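Sec-alkylsulfatase (Pseudomonas sp., PDB 4AXH) hydrolyses secondary alkyl sulfates with strict inversion of configuration, using zinc in a metallo-beta-lactamase-type active site to turn (R)-esters into (S)-alcohols. Local coordinates at residues E58-A63 / A109-I114; P103-Q108 / A243-G248; S247-T252 / Q354-V359. One frame throughout, in Å; residues are numbered along the deposited sequence. Where two conformers were deposited one is given.

Interaction 1 (E58-A63 / A109-I114); sequences EEFEAA and AQLNNI
Helix 58-64 packs against the far end of helix 103-111 through Phe60 and Leu111, an apolar junction of two helices near the N-terminal end of the chain. Methyl CD2 of Leu111 sits over one face of the Phe60 ring, offset toward its rim: it lies 4.1 Å from the ring centroid and 26° off the normal, a CH-pi contact. The ring's rim has other company. Gln110 presents its CB to the edge, 3.9 Å from Phe60 CE1, and the amide plane of Gln110 is turned 73° from the ring. Placing CG anti to the carbonyl carbon (chi1 -79° in both) carries the Phe60 ring and the Leu111 methyls toward the opposite helix, where the two side chains meet at about a right angle.

Segment 109-114 leaves its helix through a type I beta turn from Leu111 to Ile114, with Ile114 N donating to Leu111 O at 3.0 Å. The turn returns Ile114 to the surface of helix 58-64 about one turn on from Phe60. There its CD1 methyl lies 3.7 Å from Ala63 CB, while the other branch, CG2, lies against the backbone of Ala63.

On the flank, the aliphatic part of Glu59 runs across Leu111, with CB 3.8 Å from Leu111 CD1. Glu59 OE1 also rests near that methyl, at 3.5 Å from Leu111 CD1, while the polar partners of the carboxylate lie beyond the two segments: OE2 accepts a weak hydrogen bond from Trp357 NE1, and OE1 makes a long, weak ion pair with Arg107. Gln110 NE2 makes a weak hydrogen bond to Leu92 O.

Interaction 2 (P103-Q108 / A243-G248); sequences PSLWRQ and AQVDSG. Unlike the reference sequence in segment 103-108: Arg107 (reference His).
Gln108, on helix 103-111, meets Asp246 and Gly248 of the loop that leads toward strand 266-268, and the closer half of this contact lies here. The loop belongs to the metallo-beta-lactamase family region, and Gly248 is about 4 Å from the side chain of Tyr417, a sulfate-binding residue, which puts the contact beside the substrate site. The Gln108 chain leaves with CG anti to the backbone N (chi1 -161°) and then bends, so that CG comes 3.6 Å from Gly248 O and 4.1 Å from Asp246 OD2. Its amide crosses the Asp246 carboxylate with the planes 83° apart. Gln108 NE2 passes 3.5 Å from Gly248 O without forming a hydrogen bond to it; the strongest polar partner of this amide is Pro314.

The other half is looser and made of carbon-to-carbon approaches. Leu105 and Val245 are its apolar pair, CG to CG2 at 4.3 Å, and the CD1 methyl of Leu105 stays 4.4 Å from Asp246 CB. No solvent side opens here, since every touching residue is buried; Ala515 and Arg518 of helix 515-529 also touch Leu105.

The loop takes its shape from an Asx turn. Gly248 N donates to Asp246 OD2 over 3.0 Å, a bent bond that reaches the oxygen from 59° out of the carboxylate plane.

Asn112 ND2 also donates to Asp246 OD2, while Asp246 OD1 forms a salt bridge with Lys251. Helix and loop thus touch through carbon and passing polar groups alone. Such a surrounding of donors and one opposite charge would be expected to stabilise the buried Asp246 in its ionised form.

Interaction 3 (S247-T252 / Q354-V359); sequences SGLFKT and QHNWPV. With ZN (zinc ion), chain C.
The carbonyl oxygen of Leu249 is joined to the neighbouring loop by a water molecule: water 1 lies 2.7 Å from Leu249 O, to which it probably donates, and accepts a hydrogen bond from Asn356 N at 3.2 Å. No direct hydrogen bond links segments 247-252 and 354-359, so this water is the polar bridge between two loops of the metallo-beta-lactamase domain. Two side chains approach the same carbonyl. His355 ND1 stands 3.6 Å from Leu249 O without bonding to it, and Asn356 ND2 lies at 3.6 Å from that Leu249 O. The side chains of Asn356 and Leu249 themselves cross at about a right angle, OD1 of the amide facing the CD2 methyl.

His355 is a zinc ligand. Its NE2 binds a zinc ion at 2.0 Å, and water 2 completes the coordination from 2.1 Å together with Asp183, His184 and Asp310. Asp310 also reaches the second zinc, which is held by His179, His181 and Glu291, the binuclear arrangement known from this superfamily. Beside the imidazole, Phe250 points the same way, its CD2 3.9 Å from His355 CE1. The two rings are inclined at 42°. Phe250 attains this place with CG between its backbone N and carbonyl carbon (chi1 41°).

Two bonds of Ser247 shape the loop behind this ring: its N donates to Phe250 O at 2.7 Å, and its OG donates to Lys251 O from above the carbonyl plane.

With NE2 on the metal and ND1 hydrogen-bonded to a partner beyond the two segments, the imidazole is fixed in rotation at both nitrogens. Leu249 and Phe250 lie beside it as second-shell neighbours, lining a metal ligand that coordination and hydrogen bonding hold in place.

How the interactions relate
The three contacts form one compact cluster to one side of the middle of the chain. The centre of interaction 2 lies about 12 Å from those of interactions 1 and 3, which are about 9 Å from each other. Interactions 1 and 2 share helix 103-111 and alternate along the sequence; interactions 2 and 3 share Ser247 and Gly248, and both segments of interaction 1 precede those of interaction 3. Two residues tie them together: Asn112 donates to Gly248 O, while Lys251 reaches Val245 O and Ala109 O. A continuous path of contacts therefore runs from an N-terminal helix, through the 243-252 loop, to the zinc-binding loop of the metallo-beta-lactamase domain.

Interaction 1 (E58-A63 / A109-I114)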
loop_
_atom_site.group_PDB
_atom_site.type_symbol
_atom_site.label_atom_id
_atom_site.label_comp_id
_atom_site.label_asym_id
_atom_site.label_seq_id
_atom_site.Cartn_x
_atom_site.Cartn_y
_atom_site.Cartn_z
ATOM N N GLU A 58 22.274 11.037 -28.120
ATOM C CA GLU A 58 22.028 12.244 -27.318
ATOM C C GLU A 58 22.457 12.054 -25.853
ATOM O O GLU A 58 23.065 12.959 -25.295
ATOM C CB GLU A 58 20.552 12.627 -27.384
ATOM C CG GLU A 58 20.215 13.635 -28.468
ATOM C CD GLU A 58 18.962 14.453 -28.198
ATOM O OE1 GLU A 58 18.850 15.030 -27.089
ATOM O OE2 GLU A 58 18.105 14.545 -29.108
ATOM N N GLU A 59 22.171 10.876 -25.254
ATOM C CA GLU A 59 22.528 10.591 -23.876
ATOM C C GLU A 59 24.041 10.484 -23.681
ATOM O O GLU A 59 24.542 11.003 -22.688
ATOM C CB GLU A 59 21.752 9.391 -23.306
ATOM C CG GLU A 59 20.250 9.607 -23.243
ATOM C CD GLU A 59 19.513 8.818 -22.173
ATOM O OE1 GLU A 59 19.785 7.606 -22.020
ATOM O OE2 GLU A 59 18.623 9.405 -21.516
ATOM N N PHE A 60 24.772 9.843 -24.641
ATOM C CA PHE A 60 26.234 9.744 -24.627
ATOM C C PHE A 60 26.858 11.115 -24.714
ATOM O O PHE A 60 27.848 11.355 -24.034
ATOM C CB PHE A 60 26.752 8.872 -25.754
ATOM C CG PHE A 60 26.608 7.409 -25.439
ATOM C CD1 PHE A 60 27.304 6.834 -24.368
ATOM C CD2 PHE A 60 25.802 6.599 -26.216
ATOM C CE1 PHE A 60 27.151 5.496 -24.060
ATOM C CE2 PHE A 60 25.664 5.257 -25.918
ATOM C CZ PHE A 60 26.338 4.713 -24.837
ATOM N N GLU A 61 26.268 12.027 -25.517
ATOM C CA GLU A 61 26.731 13.400 -25.656
ATOM C C GLU A 61 26.466 14.141 -24.352
ATOM O O GLU A 61 27.331 14.879 -23.901
ATOM C CB GLU A 61 26.055 14.118 -26.846
ATOM C CG GLU A 61 26.829 15.342 -27.330
ATOM C CD GLU A 61 26.006 16.482 -27.915
ATOM O OE1 GLU A 61 25.496 16.333 -29.052
ATOM O OE2 GLU A 61 25.894 17.536 -27.244
ATOM N N ALA A 62 25.275 13.938 -23.748
ATOM C CA ALA A 62 24.906 14.605 -22.493
ATOM C C ALA A 62 25.713 14.083 -21.274
ATOM O O ALA A 62 25.918 14.806 -20.326
ATOM C CB ALA A 62 23.442 14.465 -22.249
ATOM N N ALA A 63 26.192 12.860 -21.323
ATOM C CA ALA A 63 26.979 12.338 -20.231
ATOM C C ALA A 63 28.444 12.777 -20.325
ATOM O O ALA A 63 29.019 13.115 -19.302
ATOM C CB ALA A 63 26.873 10.811 -20.177
ATOM N N ALA A 109 24.247 0.769 -18.973
ATOM C CA ALA A 109 25.461 0.347 -18.282
ATOM C C ALA A 109 26.630 1.211 -18.722
ATOM O O ALA A 109 27.339 1.732 -17.875
ATOM C CB ALA A 109 25.747 -1.128 -18.567
ATOM N N GLN A 110 26.762 1.436 -20.042
ATOM C CA GLN A 110 27.812 2.245 -20.672
ATOM C C GLN A 110 27.738 3.683 -20.280
ATOM O O GLN A 110 28.781 4.303 -20.102
ATOM C CB GLN A 110 27.782 2.142 -22.202
ATOM C CG GLN A 110 28.258 0.804 -22.750
ATOM C CD GLN A 110 28.290 0.859 -24.246
ATOM O OE1 GLN A 110 27.253 0.855 -24.911
ATOM N NE2 GLN A 110 29.477 0.989 -24.797
ATOM N N LEU A 111 26.519 4.225 -20.174
ATOM C CA LEU A 111 26.300 5.610 -19.792
ATOM C C LEU A 111 26.727 5.817 -18.344
ATOM O O LEU A 111 27.447 6.759 -18.035
ATOM C CB LEU A 111 24.823 5.988 -20.004
ATOM C CG LEU A 111 24.378 6.305 -21.451
ATOM C CD1 LEU A 111 22.883 6.136 -21.622
ATOM C CD2 LEU A 111 24.747 7.685 -21.840
ATOM N N ASN A 112 26.349 4.883 -17.475
ATOM C CA ASN A 112 26.635 4.892 -16.036
ATOM C C ASN A 112 28.121 4.722 -15.708
ATOM O O ASN A 112 28.509 4.836 -14.540
ATOM C CB ASN A 112 25.746 3.855 -15.304
ATOM C CG ASN A 112 24.311 4.290 -15.138
ATOM O OD1 ASN A 112 24.021 5.478 -15.015
ATOM N ND2 ASN A 112 23.377 3.341 -15.104
ATOM N N ASN A 113 28.941 4.464 -16.739
ATOM C CA ASN A 113 30.392 4.321 -16.663
ATOM C C ASN A 113 31.060 5.675 -16.806
ATOM O O ASN A 113 32.222 5.824 -16.408
ATOM C CB ASN A 113 30.912 3.388 -17.741
ATOM C CG ASN A 113 30.714 1.937 -17.490
ATOM O OD1 ASN A 113 30.081 1.240 -18.267
ATOM N ND2 ASN A 113 31.376 1.413 -16.512
ATOM N N ILE A 114 30.338 6.669 -17.383
ATOM C CA ILE A 114 30.854 8.033 -17.554
ATOM C C ILE A 114 30.926 8.689 -16.177
ATOM O O ILE A 114 29.962 9.314 -15.726
ATOM C CB ILE A 114 30.155 8.862 -18.690
ATOM C CG1 ILE A 114 30.347 8.166 -20.061
ATOM C CG2 ILE A 114 30.739 10.282 -18.783
ATOM C CD1 ILE A 114 29.097 7.995 -20.899
#

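Interaction 2 (P103-Q108 / A243-G248)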
loop_
_atom_site.group_PDB
_atom_site.type_symbol
_atom_site.label_atom_id
_atom_site.label_comp_id
_atom_site.label_asym_id
_atom_site.label_seq_id
_atom_site.Cartn_x
_atom_site.Cartn_y
_atom_site.Cartn_z
ATOM N N PRO A 103 20.810 -5.527 -25.057
ATOM C CA PRO A 103 21.509 -4.343 -25.586
ATOM C C PRO A 103 21.101 -3.008 -24.991
ATOM O O PRO A 103 21.965 -2.147 -24.902
ATOM C CB PRO A 103 21.276 -4.441 -27.096
ATOM C CG PRO A 103 20.947 -5.834 -27.351
ATOM C CD PRO A 103 20.169 -6.275 -26.156
ATOM N N SER A 104 19.816 -2.846 -24.581
ATOM C CA SER A 104 19.302 -1.628 -23.940
ATOM C C SER A 104 19.924 -1.450 -22.545
ATOM O O SER A 104 20.286 -0.348 -22.178
ATOM C CB SER A 104 17.783 -1.701 -23.823
ATOM O OG SER A 104 17.218 -0.496 -23.337
ATOM N N LEU A 105 20.040 -2.562 -21.771
ATOM C CA LEU A 105 20.642 -2.590 -20.445
ATOM C C LEU A 105 22.137 -2.184 -20.560
ATOM O O LEU A 105 22.614 -1.360 -19.761
ATOM C CB LEU A 105 20.504 -3.976 -19.797
ATOM C CG LEU A 105 21.065 -4.130 -18.336
ATOM C CD1 LEU A 105 20.736 -2.933 -17.427
ATOM C CD2 LEU A 105 20.550 -5.386 -17.704
ATOM N N TRP A 106 22.832 -2.744 -21.577
ATOM C CA TRP A 106 24.227 -2.471 -21.889
ATOM C C TRP A 106 24.435 -0.982 -22.229
ATOM O O TRP A 106 25.480 -0.432 -21.921
ATOM C CB TRP A 106 24.641 -3.353 -23.074
ATOM C CG TRP A 106 26.091 -3.299 -23.428
ATOM C CD1 TRP A 106 26.694 -2.397 -24.240
ATOM C CD2 TRP A 106 27.107 -4.243 -23.046
ATOM N NE1 TRP A 106 28.030 -2.690 -24.360
ATOM C CE2 TRP A 106 28.310 -3.827 -23.649
ATOM C CE3 TRP A 106 27.114 -5.417 -22.261
ATOM C CZ2 TRP A 106 29.510 -4.536 -23.497
ATOM C CZ3 TRP A 106 28.315 -6.103 -22.089
ATOM C CH2 TRP A 106 29.490 -5.664 -22.712
ATOM N N ARG A 107 23.469 -0.356 -22.908
ATOM C CA ARG A 107 23.486 1.039 -23.318
ATOM C C ARG A 107 23.514 1.887 -22.041
ATOM O O ARG A 107 24.331 2.804 -21.940
ATOM C CB ARG A 107 22.190 1.342 -24.116
ATOM C CG ARG A 107 22.344 2.374 -25.194
ATOM C CD ARG A 107 21.932 3.712 -24.722
ATOM N NE ARG A 107 22.432 4.706 -25.669
ATOM C CZ ARG A 107 22.033 5.978 -25.705
ATOM N NH1 ARG A 107 21.103 6.414 -24.860
ATOM N NH2 ARG A 107 22.543 6.819 -26.597
ATOM N N GLN A 108 22.616 1.569 -21.059
ATOM C CA GLN A 108 22.501 2.272 -19.781
ATOM C C GLN A 108 23.738 2.014 -18.942
ATOM O O GLN A 108 24.246 2.950 -18.315
ATOM C CB GLN A 108 21.241 1.834 -19.032
ATOM C CG GLN A 108 20.787 2.805 -17.946
ATOM C CD GLN A 108 20.157 4.070 -18.410
ATOM O OE1 GLN A 108 20.072 4.395 -19.595
ATOM N NE2 GLN A 108 19.655 4.802 -17.476
ATOM N N ALA A 243 27.521 -11.894 -15.601
ATOM C CA ALA A 243 27.044 -11.623 -14.240
ATOM C C ALA A 243 26.521 -10.139 -14.019
ATOM O O ALA A 243 25.696 -9.677 -14.815
ATOM C CB ALA A 243 28.118 -12.006 -13.239
ATOM N N GLN A 244 26.986 -9.414 -12.955
ATOM C CA GLN A 244 26.561 -8.055 -12.641
ATOM C C GLN A 244 27.120 -7.036 -13.618
ATOM O O GLN A 244 28.327 -6.985 -13.819
ATOM C CB GLN A 244 26.947 -7.683 -11.209
ATOM C CG GLN A 244 25.920 -6.796 -10.493
ATOM C CD GLN A 244 26.215 -5.331 -10.657
ATOM O OE1 GLN A 244 27.352 -4.908 -10.906
ATOM N NE2 GLN A 244 25.201 -4.527 -10.508
ATOM N N VAL A 245 26.250 -6.220 -14.237
ATOM C CA VAL A 245 26.710 -5.226 -15.201
ATOM C C VAL A 245 26.378 -3.771 -14.844
ATOM O O VAL A 245 27.148 -2.872 -15.195
ATOM C CB VAL A 245 26.349 -5.548 -16.680
ATOM C CG1 VAL A 245 26.976 -6.855 -17.131
ATOM C CG2 VAL A 245 24.845 -5.546 -16.927
ATOM N N ASP A 246 25.219 -3.534 -14.190
ATOM C CA ASP A 246 24.721 -2.201 -13.858
ATOM C C ASP A 246 23.556 -2.289 -12.871
ATOM O O ASP A 246 22.997 -3.367 -12.653
ATOM C CB ASP A 246 24.241 -1.500 -15.161
ATOM C CG ASP A 246 24.115 0.003 -15.063
ATOM O OD1 ASP A 246 25.141 0.666 -14.825
ATOM O OD2 ASP A 246 22.993 0.522 -15.279
ATOM N N SER A 247 23.174 -1.133 -12.299
ATOM C CA SER A 247 22.035 -1.056 -11.391
ATOM C C SER A 247 21.011 0.030 -11.794
ATOM O O SER A 247 20.231 0.500 -10.956
ATOM C CB SER A 247 22.471 -0.973 -9.931
ATOM O OG SER A 247 22.960 -2.228 -9.484
ATOM N N GLY A 248 20.972 0.341 -13.093
ATOM C CA GLY A 248 20.007 1.255 -13.683
ATOM C C GLY A 248 20.338 2.697 -13.454
ATOM O O GLY A 248 20.696 3.391 -14.400
#

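Interaction 3 (S247-T252 / Q354-V359)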
loop_
_atom_site.group_PDB
_atom_site.type_symbol
_atom_site.label_atom_id
_atom_site.label_comp_id
_atom_site.label_asym_id
_atom_site.label_seq_id
_atom_site.Cartn_x
_atom_site.Cartn_y
_atom_site.Cartn_z
ATOM N N SER A 247 23.174 -1.133 -12.299
ATOM C CA SER A 247 22.035 -1.056 -11.391
ATOM C C SER A 247 21.011 0.030 -11.794
ATOM O O SER A 247 20.231 0.500 -10.956
ATOM C CB SER A 247 22.471 -0.973 -9.931
ATOM O OG SER A 247 22.960 -2.228 -9.484
ATOM N N GLY A 248 20.972 0.341 -13.093
ATOM C CA GLY A 248 20.007 1.255 -13.683
ATOM C C GLY A 248 20.338 2.697 -13.454
ATOM O O GLY A 248 20.696 3.391 -14.400
ATOM N N LEU A 249 20.234 3.149 -12.200
ATOM C CA LEU A 249 20.524 4.535 -11.836
ATOM C C LEU A 249 21.945 4.740 -11.343
ATOM O O LEU A 249 22.310 5.858 -10.952
ATOM C CB LEU A 249 19.510 5.052 -10.800
ATOM C CG LEU A 249 18.052 4.990 -11.180
ATOM C CD1 LEU A 249 17.191 5.351 -9.990
ATOM C CD2 LEU A 249 17.758 5.899 -12.371
ATOM N N PHE A 250 22.728 3.647 -11.307
ATOM C CA PHE A 250 24.145 3.579 -10.885
ATOM C C PHE A 250 24.691 2.214 -11.207
ATOM O O PHE A 250 23.958 1.375 -11.720
ATOM C CB PHE A 250 24.332 3.884 -9.385
ATOM C CG PHE A 250 23.289 3.261 -8.482
ATOM C CD1 PHE A 250 23.434 1.955 -8.026
ATOM C CD2 PHE A 250 22.147 3.975 -8.111
ATOM C CE1 PHE A 250 22.441 1.360 -7.263
ATOM C CE2 PHE A 250 21.163 3.381 -7.330
ATOM C CZ PHE A 250 21.315 2.075 -6.923
ATOM N N LYS A 251 25.959 1.971 -10.887
ATOM C CA LYS A 251 26.600 0.684 -11.163
ATOM C C LYS A 251 26.193 -0.398 -10.161
ATOM O O LYS A 251 25.746 -1.457 -10.577
ATOM C CB LYS A 251 28.132 0.834 -11.248
ATOM C CG LYS A 251 28.685 1.847 -12.277
ATOM C CD LYS A 251 28.199 1.656 -13.714
ATOM C CE LYS A 251 28.741 0.443 -14.433
ATOM N NZ LYS A 251 27.746 -0.112 -15.384
ATOM N N THR A 252 26.343 -0.128 -8.847
ATOM C CA THR A 252 26.083 -1.068 -7.737
ATOM C C THR A 252 26.079 -0.264 -6.441
ATOM O O THR A 252 26.348 0.944 -6.492
ATOM C CB THR A 252 27.206 -2.176 -7.675
ATOM O OG1 THR A 252 26.967 -3.103 -6.581
ATOM C CG2 THR A 252 28.621 -1.584 -7.602
ATOM N N GLN A 354 20.310 13.938 -9.096
ATOM C CA GLN A 354 21.175 13.348 -8.083
ATOM C C GLN A 354 21.504 11.869 -8.390
ATOM O O GLN A 354 22.133 11.159 -7.603
ATOM C CB GLN A 354 20.632 13.616 -6.669
ATOM C CG GLN A 354 20.455 15.117 -6.365
ATOM C CD GLN A 354 21.790 15.845 -6.361
ATOM O OE1 GLN A 354 22.224 16.449 -7.344
ATOM N NE2 GLN A 354 22.477 15.796 -5.249
ATOM N N HIS A 355 21.106 11.441 -9.574
ATOM C CA HIS A 355 21.448 10.177 -10.181
ATOM C C HIS A 355 21.521 10.509 -11.630
ATOM O O HIS A 355 20.658 11.243 -12.116
ATOM C CB HIS A 355 20.380 9.103 -9.955
ATOM C CG HIS A 355 20.366 8.568 -8.573
ATOM N ND1 HIS A 355 21.407 7.824 -8.091
ATOM C CD2 HIS A 355 19.437 8.714 -7.607
ATOM C CE1 HIS A 355 21.080 7.528 -6.850
ATOM N NE2 HIS A 355 19.897 8.043 -6.518
ATOM N N ASN A 356 22.560 10.012 -12.329
ATOM C CA ASN A 356 22.763 10.177 -13.777
ATOM C C ASN A 356 23.083 11.573 -14.314
ATOM O O ASN A 356 23.311 12.505 -13.554
ATOM C CB ASN A 356 21.654 9.519 -14.586
ATOM C CG ASN A 356 21.241 8.177 -14.059
ATOM O OD1 ASN A 356 20.196 8.044 -13.433
ATOM N ND2 ASN A 356 22.038 7.157 -14.319
ATOM N N TRP A 357 23.102 11.686 -15.641
ATOM C CA TRP A 357 23.524 12.828 -16.445
ATOM C C TRP A 357 22.482 13.937 -16.579
ATOM O O TRP A 357 21.264 13.673 -16.476
ATOM C CB TRP A 357 23.987 12.347 -17.854
ATOM C CG TRP A 357 23.018 11.413 -18.480
ATOM C CD1 TRP A 357 21.924 11.729 -19.215
ATOM C CD2 TRP A 357 22.929 10.010 -18.209
ATOM N NE1 TRP A 357 21.203 10.591 -19.495
ATOM C CE2 TRP A 357 21.787 9.525 -18.878
ATOM C CE3 TRP A 357 23.711 9.108 -17.448
ATOM C CZ2 TRP A 357 21.422 8.164 -18.851
ATOM C CZ3 TRP A 357 23.327 7.774 -17.386
ATOM C CH2 TRP A 357 22.204 7.309 -18.088
ATOM N N PRO A 358 22.934 15.169 -16.948
ATOM C CA PRO A 358 21.985 16.267 -17.143
ATOM C C PRO A 358 21.311 16.275 -18.519
ATOM O O PRO A 358 21.827 15.694 -19.439
ATOM C CB PRO A 358 22.888 17.518 -17.000
ATOM C CG PRO A 358 24.230 17.029 -16.550
ATOM C CD PRO A 358 24.315 15.660 -17.098
ATOM N N VAL A 359 20.163 16.933 -18.676
ATOM C CA VAL A 359 19.544 17.105 -19.989
ATOM C C VAL A 359 19.659 18.589 -20.344
ATOM O O VAL A 359 19.271 19.415 -19.544
ATOM C CB VAL A 359 18.128 16.481 -20.178
ATOM C CG1 VAL A 359 17.117 17.051 -19.204
ATOM C CG2 VAL A 359 17.637 16.630 -21.624
HETATM ZN ZN ZN C . 19.099 8.527 -4.775
HETATM O O HOH W 1 24.160 7.815 -10.633
HETATM O O HOH W 2 17.765 7.531 -3.479
#